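Local atomic coordinates of N-acetylglucosamine-6-phosphate deacetylase (Thermotoga maritima, PDB entry 1O12), a protein that probably removes the acetyl group of N-acetylglucosamine 6-phosphate by hydrolysis, using one divalent metal cation per subunit. Residues A138-H143 with G282-V286; A68-N72 with A92-T97; P129-K133 with T163-I168; K103-A109 with E154-A159. All blocks are in the same frame, centred on the assembly; numbering follows the deposited sequence.

All four contacts belong to the TIM-barrel domain of an amidohydrolase, and three of them border its iron site of E127, H188 and H209. Contact 1 comes nearest: the side chain of H139 is about 4 Å from the bound iron(III) ion. The side chain of V95 in contact 2 and the side chain of T163 in contact 3 are each about 7 Å from the bound iron(III) ion. Contacts 1 and 2, centres about 12 Å apart, are joined by a probable hydrogen bond between H139 ND1 and S96 N of 2.9 Å, while I131 CD1 of contact 3 packs 3.5 Å from H139 CG. Contact 4 lies farther out and meets contact 2 where I105 CD1 packs 3.8 Å from M71 SE.

Contact 1: A138-H143 with G282-V286; sequences AHSEKH and GDLVV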
loop_
_atom_site.group_PDB
_atom_site.type_symbol
_atom_site.label_atom_id
_atom_site.label_comp_id
_atom_site.label_asym_id
_atom_site.label_seq_id
_atom_site.Cartn_x
_atom_site.Cartn_y
_atom_site.Cartn_z
ATOM N N ALA A 138 -15.520 -19.973 4.055
ATOM C CA ALA A 138 -16.938 -20.028 3.715
ATOM C C ALA A 138 -17.265 -20.904 2.508
ATOM O O ALA A 138 -18.435 -21.124 2.206
ATOM C CB ALA A 138 -17.483 -18.620 3.501
ATOM N N HIS A 139 -16.257 -21.397 1.801
ATOM C CA HIS A 139 -16.541 -22.274 0.668
ATOM C C HIS A 139 -16.481 -23.713 1.191
ATOM O O HIS A 139 -15.671 -24.027 2.070
ATOM C CB HIS A 139 -15.518 -22.073 -0.468
ATOM C CG HIS A 139 -15.850 -20.944 -1.401
ATOM N ND1 HIS A 139 -16.688 -21.091 -2.485
ATOM C CD2 HIS A 139 -15.467 -19.644 -1.402
ATOM C CE1 HIS A 139 -16.805 -19.934 -3.112
ATOM N NE2 HIS A 139 -16.074 -19.040 -2.474
ATOM N N SER A 140 -17.354 -24.576 0.682
ATOM C CA SER A 140 -17.354 -25.974 1.107
ATOM C C SER A 140 -16.092 -26.665 0.581
ATOM O O SER A 140 -15.892 -26.804 -0.636
ATOM C CB SER A 140 -18.594 -26.686 0.583
ATOM O OG SER A 140 -18.841 -27.827 1.368
ATOM N N GLU A 141 -15.238 -27.095 1.500
ATOM C CA GLU A 141 -13.978 -27.726 1.114
ATOM C C GLU A 141 -14.173 -28.934 0.218
ATOM O O GLU A 141 -13.333 -29.211 -0.658
ATOM C CB GLU A 141 -13.167 -28.124 2.354
ATOM C CG GLU A 141 -11.722 -28.529 2.050
ATOM C CD GLU A 141 -10.830 -28.510 3.288
ATOM O OE1 GLU A 141 -10.977 -27.586 4.120
ATOM O OE2 GLU A 141 -9.970 -29.406 3.428
ATOM N N LYS A 142 -15.282 -29.642 0.410
ATOM C CA LYS A 142 -15.530 -30.830 -0.395
ATOM C C LYS A 142 -15.666 -30.580 -1.901
ATOM O O LYS A 142 -15.262 -31.417 -2.693
ATOM C CB LYS A 142 -16.754 -31.607 0.135
ATOM C CG LYS A 142 -18.047 -30.815 0.285
ATOM C CD LYS A 142 -19.218 -31.747 0.636
ATOM C CE LYS A 142 -20.516 -30.970 0.917
ATOM N NZ LYS A 142 -20.472 -30.175 2.205
ATOM N N HIS A 143 -16.209 -29.433 -2.299
ATOM C CA HIS A 143 -16.387 -29.123 -3.726
ATOM C C HIS A 143 -15.153 -28.507 -4.404
ATOM O O HIS A 143 -15.012 -28.583 -5.616
ATOM C CB HIS A 143 -17.601 -28.203 -3.921
ATOM C CG HIS A 143 -18.903 -28.811 -3.488
ATOM N ND1 HIS A 143 -19.399 -29.982 -4.030
ATOM C CD2 HIS A 143 -19.849 -28.373 -2.619
ATOM C CE1 HIS A 143 -20.594 -30.230 -3.520
ATOM N NE2 HIS A 143 -20.892 -29.269 -2.660
ATOM N N GLY A 282 -24.633 -22.384 0.351
ATOM C CA GLY A 282 -24.268 -23.618 -0.322
ATOM C C GLY A 282 -24.608 -24.725 0.668
ATOM O O GLY A 282 -25.769 -24.869 1.062
ATOM N N ASP A 283 -23.613 -25.498 1.092
ATOM C CA ASP A 283 -23.843 -26.566 2.067
ATOM C C ASP A 283 -23.086 -26.270 3.371
ATOM O O ASP A 283 -22.257 -27.074 3.804
ATOM C CB ASP A 283 -23.379 -27.925 1.493
ATOM C CG ASP A 283 -24.175 -28.351 0.250
ATOM O OD1 ASP A 283 -25.389 -28.014 0.179
ATOM O OD2 ASP A 283 -23.591 -29.034 -0.640
ATOM N N LEU A 284 -23.375 -25.126 3.995
ATOM C CA LEU A 284 -22.701 -24.701 5.233
ATOM C C LEU A 284 -23.595 -23.791 6.057
ATOM O O LEU A 284 -24.198 -22.870 5.511
ATOM C CB LEU A 284 -21.418 -23.928 4.909
ATOM C CG LEU A 284 -20.287 -24.734 4.283
ATOM C CD1 LEU A 284 -19.109 -23.830 3.914
ATOM C CD2 LEU A 284 -19.867 -25.802 5.275
ATOM N N VAL A 285 -23.659 -24.023 7.369
ATOM C CA VAL A 285 -24.497 -23.193 8.241
ATOM C C VAL A 285 -23.824 -21.848 8.557
ATOM O O VAL A 285 -22.609 -21.767 8.762
ATOM C CB VAL A 285 -24.852 -23.939 9.567
ATOM C CG1 VAL A 285 -25.552 -22.994 10.529
ATOM C CG2 VAL A 285 -25.774 -25.121 9.266
ATOM N N VAL A 286 -24.637 -20.798 8.592
ATOM C CA VAL A 286 -24.159 -19.452 8.848
ATOM C C VAL A 286 -25.048 -18.794 9.892
ATOM O O VAL A 286 -26.266 -18.954 9.866
ATOM C CB VAL A 286 -24.206 -18.604 7.549
ATOM C CG1 VAL A 286 -23.444 -17.331 7.726
ATOM C CG2 VAL A 286 -23.627 -19.389 6.401
#
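The imidazole of H143 meets D283 at its edge and its own neighbour K142 on one face. D283 OD2 lies in the ring plane beside NE2, and K142 CG stands over the ring centre, 4.2 Å above the plane. The two segments belong to loops of an amidohydrolase TIM barrel: 138-143 comes after strand 121-127, and 282-286 runs from the turn of a hairpin into strand 285-289. The bond from H143 NE2 to D283 OD2 is weak at 3.4 Å but nearly straight, 173° at the hydrogen, and ring and carboxylate are turned 48° to each other.

K142 crosses D283 at about a right angle. Its CG is wedged between backbone N and carbonyl carbon (chi1 54°), and a bend at the last torsion brings NZ to S140 OG, 3.0 Å away in a hydrogen bond. K142 NZ remains 4.4 Å from D283 OD2, beyond a salt bridge, though the opposite charges probably still attract.

H139 turns its CB away from 282-286. Its NE2 hydrogen-bonds to the iron ligand E127, and its ring meets that of H188 edge-to-face. From the opposing loop, L284 lays its CD1 on the backbone of 138-140; A138, in that backbone, is predicted to bind substrate. L284 CD1 rests 3.8 Å from S140 N and 3.3 Å from A138 O.

Contact 2: A68-N72 with A92-T97; sequences ADTMN and ATTVST
With chi1 at -69°, T70 sets its hydroxyl beside its own backbone N and its methyl anti to that N, and both branches meet the segment 92-97. M71, a selenomethionine, reaches it by bending at chi2 (-40°) and chi3 (-94°), which swings SE and CE across to V95 and T97.

T70 packs against A92, T93 and T94, on and beside barrel strand 87-93. OG1 touches A92 CB at 3.4 Å, CB sits 3.4 Å from the carbonyl oxygen of T93, and CG2 fits between A92 CB and T94 CG2, the latter 4.0 Å away. The polar work of that hydroxyl is done with H63 O, to which it is hydrogen-bonded. An alanine here is likely to leave the H63 carbonyl without its hydroxyl mate and to open a gap beside A92 and T94, where the methyl had been.

Farther along, M71 SE lies 4.1 Å from V95 CG2, the two side chains crossing at a slant. M71 and T97 meet tip to tip, CE standing 3.3 Å from T97 OG1 and also close to T97 CB. K101 of helix 99-115 touches M71 as well, so this long side chain packs against both the loop and the helix that follows it.

The segment 92-97 also borders the metal centre, since the T93 side chain is about 4 Å from that of the iron ligand E127. Methyls, selenium and backbone carbonyl meet here, so the cohesion between the two segments rests on van der Waals packing, while the T70 hydroxyl finds its polar partner in H63.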
loop_
_atom_site.group_PDB
_atom_site.type_symbol
_atom_site.label_atom_id
_atom_site.label_comp_id
_atom_site.label_asym_id
_atom_site.label_seq_id
_atom_site.Cartn_x
_atom_site.Cartn_y
_atom_site.Cartn_z
ATOM N N ALA A 68 -33.680 -14.493 -1.565
ATOM C CA ALA A 68 -33.356 -15.113 -2.862
ATOM C C ALA A 68 -31.886 -15.502 -2.980
ATOM O O ALA A 68 -31.013 -14.740 -2.581
ATOM C CB ALA A 68 -33.722 -14.159 -3.977
ATOM N N ASP A 69 -31.607 -16.683 -3.518
ATOM C CA ASP A 69 -30.227 -17.136 -3.684
ATOM C C ASP A 69 -29.998 -17.487 -5.136
ATOM O O ASP A 69 -30.933 -17.734 -5.895
ATOM C CB ASP A 69 -29.911 -18.432 -2.927
ATOM C CG ASP A 69 -30.657 -18.572 -1.631
ATOM O OD1 ASP A 69 -29.982 -18.533 -0.567
ATOM O OD2 ASP A 69 -31.909 -18.746 -1.674
ATOM N N THR A 70 -28.725 -17.570 -5.488
ATOM C CA THR A 70 -28.312 -17.935 -6.817
ATOM C C THR A 70 -28.330 -19.476 -6.879
ATOM O O THR A 70 -28.505 -20.069 -7.952
ATOM C CB THR A 70 -26.898 -17.356 -7.086
ATOM O OG1 THR A 70 -26.998 -15.931 -7.171
ATOM C CG2 THR A 70 -26.283 -17.909 -8.369
HETATM N N MSE A 71 -28.172 -20.122 -5.725
HETATM C CA MSE A 71 -28.181 -21.579 -5.696
HETATM C C MSE A 71 -29.561 -22.148 -6.062
HETATM O O MSE A 71 -29.660 -23.246 -6.615
HETATM C CB MSE A 71 -27.716 -22.106 -4.326
HETATM C CG MSE A 71 -26.226 -21.852 -4.015
HETATM SE SE MSE A 71 -24.911 -22.103 -5.511
HETATM C CE MSE A 71 -24.368 -23.957 -5.202
ATOM N N ASN A 72 -30.621 -21.394 -5.779
ATOM C CA ASN A 72 -31.981 -21.821 -6.104
ATOM C C ASN A 72 -32.494 -21.102 -7.356
ATOM O O ASN A 72 -33.629 -21.286 -7.775
ATOM C CB ASN A 72 -32.898 -21.587 -4.894
ATOM C CG ASN A 72 -32.480 -22.441 -3.662
ATOM O OD1 ASN A 72 -32.607 -23.683 -3.670
ATOM N ND2 ASN A 72 -31.965 -21.780 -2.620
ATOM N N ALA A 92 -25.240 -12.994 -10.842
ATOM C CA ALA A 92 -25.665 -13.931 -9.804
ATOM C C ALA A 92 -24.421 -14.779 -9.581
ATOM O O ALA A 92 -23.957 -15.457 -10.469
ATOM C CB ALA A 92 -26.818 -14.773 -10.315
ATOM N N THR A 93 -23.879 -14.719 -8.382
ATOM C CA THR A 93 -22.637 -15.394 -8.047
ATOM C C THR A 93 -22.833 -16.689 -7.305
ATOM O O THR A 93 -23.623 -16.774 -6.374
ATOM C CB THR A 93 -21.755 -14.433 -7.205
ATOM O OG1 THR A 93 -21.807 -13.130 -7.806
ATOM C CG2 THR A 93 -20.297 -14.907 -7.146
ATOM N N THR A 94 -22.092 -17.702 -7.713
ATOM C CA THR A 94 -22.187 -19.005 -7.079
ATOM C C THR A 94 -21.101 -19.156 -6.030
ATOM O O THR A 94 -20.275 -18.262 -5.827
ATOM C CB THR A 94 -21.968 -20.104 -8.115
ATOM O OG1 THR A 94 -20.673 -19.928 -8.716
ATOM C CG2 THR A 94 -23.033 -20.031 -9.208
ATOM N N VAL A 95 -21.121 -20.287 -5.337
ATOM C CA VAL A 95 -20.068 -20.602 -4.380
ATOM C C VAL A 95 -19.532 -21.954 -4.876
ATOM O O VAL A 95 -20.043 -22.476 -5.860
ATOM C CB VAL A 95 -20.610 -20.715 -2.943
ATOM C CG1 VAL A 95 -20.978 -19.345 -2.435
ATOM C CG2 VAL A 95 -21.811 -21.635 -2.898
ATOM N N SER A 96 -18.500 -22.507 -4.243
ATOM C CA SER A 96 -17.986 -23.808 -4.675
ATOM C C SER A 96 -19.119 -24.840 -4.612
ATOM O O SER A 96 -19.898 -24.892 -3.646
ATOM C CB SER A 96 -16.825 -24.256 -3.794
ATOM O OG SER A 96 -15.701 -23.426 -4.013
ATOM N N THR A 97 -19.211 -25.653 -5.658
ATOM C CA THR A 97 -20.270 -26.637 -5.720
ATOM C C THR A 97 -19.973 -27.733 -6.747
ATOM O O THR A 97 -18.858 -27.831 -7.263
ATOM C CB THR A 97 -21.616 -25.912 -6.033
ATOM O OG1 THR A 97 -22.712 -26.782 -5.717
ATOM C CG2 THR A 97 -21.672 -25.457 -7.518
#

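Contact 3: P129-K133 with T163-I168; sequences PYISK and TFAPEI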
loop_
_atom_site.group_PDB
_atom_site.type_symbol
_atom_site.label_atom_id
_atom_site.label_comp_id
_atom_site.label_asym_id
_atom_site.label_seq_id
_atom_site.Cartn_x
_atom_site.Cartn_y
_atom_site.Cartn_z
ATOM N N PRO A 129 -15.261 -23.443 -8.110
ATOM C CA PRO A 129 -14.547 -24.244 -7.114
ATOM C C PRO A 129 -13.033 -24.357 -7.304
ATOM O O PRO A 129 -12.384 -25.085 -6.556
ATOM C CB PRO A 129 -15.226 -25.597 -7.243
ATOM C CG PRO A 129 -15.362 -25.701 -8.784
ATOM C CD PRO A 129 -15.790 -24.292 -9.199
ATOM N N TYR A 130 -12.469 -23.667 -8.290
ATOM C CA TYR A 130 -11.030 -23.745 -8.515
ATOM C C TYR A 130 -10.223 -22.782 -7.630
ATOM O O TYR A 130 -9.449 -21.925 -8.096
ATOM C CB TYR A 130 -10.734 -23.511 -9.990
ATOM C CG TYR A 130 -11.690 -24.265 -10.868
ATOM C CD1 TYR A 130 -11.771 -25.659 -10.805
ATOM C CD2 TYR A 130 -12.573 -23.587 -11.711
ATOM C CE1 TYR A 130 -12.716 -26.360 -11.547
ATOM C CE2 TYR A 130 -13.522 -24.275 -12.460
ATOM C CZ TYR A 130 -13.597 -25.658 -12.371
ATOM O OH TYR A 130 -14.591 -26.326 -13.051
ATOM N N ILE A 131 -10.378 -22.944 -6.329
ATOM C CA ILE A 131 -9.678 -22.087 -5.421
ATOM C C ILE A 131 -8.792 -22.862 -4.484
ATOM O O ILE A 131 -8.703 -24.088 -4.557
ATOM C CB ILE A 131 -10.674 -21.197 -4.629
ATOM C CG1 ILE A 131 -11.714 -22.055 -3.898
ATOM C CG2 ILE A 131 -11.336 -20.223 -5.595
ATOM C CD1 ILE A 131 -12.769 -21.231 -3.129
ATOM N N SER A 132 -8.118 -22.118 -3.617
ATOM C CA SER A 132 -7.219 -22.680 -2.624
ATOM C C SER A 132 -8.024 -23.120 -1.396
ATOM O O SER A 132 -8.876 -22.374 -0.895
ATOM C CB SER A 132 -6.209 -21.611 -2.229
ATOM O OG SER A 132 -5.577 -21.903 -1.009
ATOM N N LYS A 133 -7.781 -24.337 -0.917
ATOM C CA LYS A 133 -8.487 -24.790 0.283
ATOM C C LYS A 133 -7.953 -24.018 1.505
ATOM O O LYS A 133 -8.676 -23.833 2.492
ATOM C CB LYS A 133 -8.308 -26.301 0.489
ATOM C CG LYS A 133 -9.036 -27.174 -0.543
ATOM C CD LYS A 133 -8.440 -28.561 -0.555
ATOM C CE LYS A 133 -9.127 -29.472 -1.538
ATOM N NZ LYS A 133 -8.731 -30.891 -1.283
ATOM N N THR A 163 -13.864 -16.617 -10.489
ATOM C CA THR A 163 -12.801 -16.363 -9.511
ATOM C C THR A 163 -11.981 -17.634 -9.221
ATOM O O THR A 163 -12.515 -18.645 -8.745
ATOM C CB THR A 163 -13.348 -15.833 -8.176
ATOM O OG1 THR A 163 -13.928 -14.551 -8.382
ATOM C CG2 THR A 163 -12.216 -15.706 -7.148
ATOM N N PHE A 164 -10.676 -17.558 -9.488
ATOM C CA PHE A 164 -9.755 -18.682 -9.284
ATOM C C PHE A 164 -8.470 -18.327 -8.503
ATOM O O PHE A 164 -8.093 -17.142 -8.356
ATOM C CB PHE A 164 -9.341 -19.242 -10.636
ATOM C CG PHE A 164 -8.299 -18.411 -11.327
ATOM C CD1 PHE A 164 -6.979 -18.852 -11.399
ATOM C CD2 PHE A 164 -8.626 -17.154 -11.848
ATOM C CE1 PHE A 164 -6.005 -18.060 -11.973
ATOM C CE2 PHE A 164 -7.647 -16.340 -12.431
ATOM C CZ PHE A 164 -6.336 -16.793 -12.495
ATOM N N ALA A 165 -7.798 -19.371 -8.015
ATOM C CA ALA A 165 -6.542 -19.206 -7.289
ATOM C C ALA A 165 -5.410 -19.638 -8.233
ATOM O O ALA A 165 -5.245 -20.810 -8.485
ATOM C CB ALA A 165 -6.560 -20.065 -6.030
ATOM N N PRO A 166 -4.611 -18.684 -8.754
ATOM C CA PRO A 166 -3.492 -18.944 -9.686
ATOM C C PRO A 166 -2.496 -20.082 -9.359
ATOM O O PRO A 166 -1.860 -20.634 -10.263
ATOM C CB PRO A 166 -2.778 -17.596 -9.764
ATOM C CG PRO A 166 -3.871 -16.620 -9.491
ATOM C CD PRO A 166 -4.628 -17.264 -8.359
ATOM N N GLU A 167 -2.360 -20.441 -8.085
ATOM C CA GLU A 167 -1.411 -21.493 -7.728
ATOM C C GLU A 167 -2.012 -22.904 -7.803
ATOM O O GLU A 167 -1.286 -23.908 -7.752
ATOM C CB GLU A 167 -0.841 -21.239 -6.320
ATOM C CG GLU A 167 -1.773 -21.619 -5.190
ATOM C CD GLU A 167 -2.822 -20.566 -4.858
ATOM O OE1 GLU A 167 -3.082 -19.659 -5.696
ATOM O OE2 GLU A 167 -3.400 -20.664 -3.748
ATOM N N ILE A 168 -3.330 -22.983 -7.934
ATOM C CA ILE A 168 -3.992 -24.271 -7.980
ATOM C C ILE A 168 -3.541 -25.061 -9.206
ATOM O O ILE A 168 -3.074 -24.503 -10.201
ATOM C CB ILE A 168 -5.549 -24.097 -7.943
ATOM C CG1 ILE A 168 -6.200 -25.351 -7.373
ATOM C CG2 ILE A 168 -6.100 -23.831 -9.337
ATOM C CD1 ILE A 168 -7.738 -25.241 -7.164
HETATM O O HOH W 1 -13.234 -21.048 -9.808
#
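I168 reaches across to the backbone of Y130 and I131 with a nearly extended side chain (chi1 -155°, chi2 175°). From its CB one branch, CG2, comes within 4.0 Å of Y130 O; the other passes CG1, equally far from I131 O, and ends in CD1. That terminal methyl lies over the peptide between the two residues, 3.5 Å from Y130 C and close to I131 O.

Y130 is the centre of an inverse gamma turn, and its carbonyl accepts a hydrogen bond from A165 N, 3.0 Å long and in the carbonyl plane, 161° at the hydrogen. A water bridges the two segments, accepting from Y130 N and donating to T163 O at 2.7 Å. A165 CB packs 3.5 Å from S132 N, beside I131 CA. E167 OE2 touches S132 CB at 3.3 Å, but its carboxylate is held by S189 OG and I190 N.

Segment 129-133 follows strand 121-127; 163-168 spans the end of strand 159-164 and the next turn. F164 pairs through its backbone with S185 of strand 183-186 and G187 just beyond it, P166 packs on F199 of helix 193-200, and Y130 OH is hydrogen-bonded to E151 of helix 149-152.

Contact 4: K103-A109 with E154-A159; sequences KEILRKA and EIDSPA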
loop_
_atom_site.group_PDB
_atom_site.type_symbol
_atom_site.label_atom_id
_atom_site.label_comp_id
_atom_site.label_asym_id
_atom_site.label_seq_id
_atom_site.Cartn_x
_atom_site.Cartn_y
_atom_site.Cartn_z
ATOM N N LYS A 103 -23.948 -26.613 -13.967
ATOM C CA LYS A 103 -24.637 -26.737 -15.256
ATOM C C LYS A 103 -26.083 -26.305 -15.137
ATOM O O LYS A 103 -26.601 -25.653 -16.040
ATOM C CB LYS A 103 -24.600 -28.174 -15.786
ATOM C CG LYS A 103 -23.199 -28.737 -16.080
ATOM C CD LYS A 103 -23.218 -29.604 -17.358
ATOM C CE LYS A 103 -24.308 -30.697 -17.314
ATOM N NZ LYS A 103 -24.746 -31.226 -18.661
ATOM N N GLU A 104 -26.723 -26.656 -14.022
ATOM C CA GLU A 104 -28.117 -26.296 -13.792
ATOM C C GLU A 104 -28.287 -24.794 -13.551
ATOM O O GLU A 104 -29.268 -24.191 -13.995
ATOM C CB GLU A 104 -28.693 -27.067 -12.596
ATOM C CG GLU A 104 -30.192 -26.793 -12.319
ATOM C CD GLU A 104 -30.480 -26.409 -10.856
ATOM O OE1 GLU A 104 -31.632 -26.016 -10.529
ATOM O OE2 GLU A 104 -29.549 -26.497 -10.022
ATOM N N ILE A 105 -27.345 -24.178 -12.846
ATOM C CA ILE A 105 -27.465 -22.752 -12.594
ATOM C C ILE A 105 -27.203 -21.972 -13.891
ATOM O O ILE A 105 -27.915 -21.010 -14.196
ATOM C CB ILE A 105 -26.523 -22.323 -11.468
ATOM C CG1 ILE A 105 -27.071 -22.887 -10.153
ATOM C CG2 ILE A 105 -26.441 -20.793 -11.397
ATOM C CD1 ILE A 105 -26.100 -22.946 -9.040
ATOM N N LEU A 106 -26.204 -22.409 -14.664
ATOM C CA LEU A 106 -25.915 -21.759 -15.925
ATOM C C LEU A 106 -27.117 -21.947 -16.874
ATOM O O LEU A 106 -27.493 -21.033 -17.609
ATOM C CB LEU A 106 -24.643 -22.346 -16.538
ATOM C CG LEU A 106 -23.348 -21.948 -15.821
ATOM C CD1 LEU A 106 -22.162 -22.679 -16.451
ATOM C CD2 LEU A 106 -23.133 -20.408 -15.901
ATOM N N ARG A 107 -27.744 -23.119 -16.818
ATOM C CA ARG A 107 -28.864 -23.429 -17.694
ATOM C C ARG A 107 -30.106 -22.591 -17.406
ATOM O O ARG A 107 -30.756 -22.099 -18.334
ATOM C CB ARG A 107 -29.191 -24.925 -17.593
ATOM C CG ARG A 107 -30.245 -25.440 -18.551
ATOM C CD ARG A 107 -30.350 -26.971 -18.452
ATOM N NE ARG A 107 -30.681 -27.423 -17.093
ATOM C CZ ARG A 107 -29.904 -28.209 -16.331
ATOM N NH1 ARG A 107 -28.717 -28.663 -16.774
ATOM N NH2 ARG A 107 -30.320 -28.536 -15.104
ATOM N N LYS A 108 -30.436 -22.420 -16.131
ATOM C CA LYS A 108 -31.599 -21.629 -15.774
ATOM C C LYS A 108 -31.387 -20.127 -15.976
ATOM O O LYS A 108 -32.337 -19.375 -16.258
ATOM C CB LYS A 108 -31.990 -21.905 -14.341
ATOM C CG LYS A 108 -32.564 -23.296 -14.101
ATOM C CD LYS A 108 -33.099 -23.353 -12.661
ATOM C CE LYS A 108 -33.630 -24.723 -12.275
ATOM N NZ LYS A 108 -34.452 -24.632 -11.024
ATOM N N ALA A 109 -30.148 -19.675 -15.830
ATOM C CA ALA A 109 -29.870 -18.264 -16.035
ATOM C C ALA A 109 -29.991 -17.999 -17.548
ATOM O O ALA A 109 -30.541 -16.964 -17.969
ATOM C CB ALA A 109 -28.455 -17.918 -15.521
ATOM N N GLU A 154 -17.818 -27.281 -19.786
ATOM C CA GLU A 154 -19.163 -26.909 -19.378
ATOM C C GLU A 154 -19.267 -25.418 -19.019
ATOM O O GLU A 154 -20.353 -24.925 -18.737
ATOM C CB GLU A 154 -19.604 -27.740 -18.173
ATOM C CG GLU A 154 -19.694 -29.228 -18.424
ATOM C CD GLU A 154 -20.686 -29.573 -19.506
ATOM O OE1 GLU A 154 -20.366 -30.461 -20.310
ATOM O OE2 GLU A 154 -21.787 -28.972 -19.554
ATOM N N ILE A 155 -18.155 -24.691 -19.051
ATOM C CA ILE A 155 -18.170 -23.275 -18.687
ATOM C C ILE A 155 -18.193 -22.363 -19.898
ATOM O O ILE A 155 -17.209 -22.267 -20.631
ATOM C CB ILE A 155 -16.947 -22.905 -17.832
ATOM C CG1 ILE A 155 -16.902 -23.785 -16.580
ATOM C CG2 ILE A 155 -17.001 -21.453 -17.469
ATOM C CD1 ILE A 155 -15.636 -23.589 -15.705
ATOM N N ASP A 156 -19.313 -21.673 -20.077
ATOM C CA ASP A 156 -19.486 -20.774 -21.202
ATOM C C ASP A 156 -20.725 -19.915 -20.911
ATOM O O ASP A 156 -21.307 -19.990 -19.823
ATOM C CB ASP A 156 -19.691 -21.608 -22.487
ATOM C CG ASP A 156 -19.427 -20.810 -23.776
ATOM O OD1 ASP A 156 -19.315 -21.459 -24.851
ATOM O OD2 ASP A 156 -19.337 -19.555 -23.726
ATOM N N SER A 157 -21.138 -19.110 -21.886
ATOM C CA SER A 157 -22.300 -18.253 -21.696
ATOM C C SER A 157 -23.355 -19.154 -21.102
ATOM O O SER A 157 -23.545 -20.272 -21.576
ATOM C CB SER A 157 -22.756 -17.675 -23.039
ATOM O OG SER A 157 -23.508 -16.492 -22.849
ATOM N N PRO A 158 -24.100 -18.670 -20.097
ATOM C CA PRO A 158 -24.001 -17.327 -19.516
ATOM C C PRO A 158 -22.984 -17.036 -18.391
ATOM O O PRO A 158 -23.189 -16.129 -17.594
ATOM C CB PRO A 158 -25.437 -17.048 -19.082
ATOM C CG PRO A 158 -25.870 -18.374 -18.575
ATOM C CD PRO A 158 -25.312 -19.356 -19.616
ATOM N N ALA A 159 -21.903 -17.795 -18.309
ATOM C CA ALA A 159 -20.899 -17.470 -17.302
ATOM C C ALA A 159 -20.290 -16.157 -17.809
ATOM O O ALA A 159 -20.094 -15.989 -19.019
ATOM C CB ALA A 159 -19.827 -18.550 -17.238
#
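A regular helix, 103-109, runs past the irregular segment 154-159, and their backbones come close at L106 and P158, whose CA atoms are 6.0 Å apart; a cis peptide precedes P158, and A159 N hydrogen-bonds back to D156 O. L106 takes the largest share of the contact. Its CG lies beside the backbone N, anti to the carbonyl carbon (chi1 -72°), and the two methyls divide the work: CD1 lies 3.7 Å from E154 O, CD2 4.0 Å from A159 CB. The proline ring answers from the other segment, with P158 CG 3.3 Å from L106 O and 4.0 Å from A109 CB.

K103 and E154 pass each other at an angle. K103 NZ lies 3.8 Å from E154 OE2, a long salt bridge that is doubtful because that oxygen is poorly placed. With an alanine in place of K103, the E154 carboxylate would probably lose this counter-charge and be freer to turn.

L106 and A109 also touch V124 of strand 121-127, which hydrogen-bonds to P158 through its backbone. An outer helix, 99-115, thus packs over a barrel strand and against the loop that feeds the next, 159-164, the usual layering of a TIM barrel.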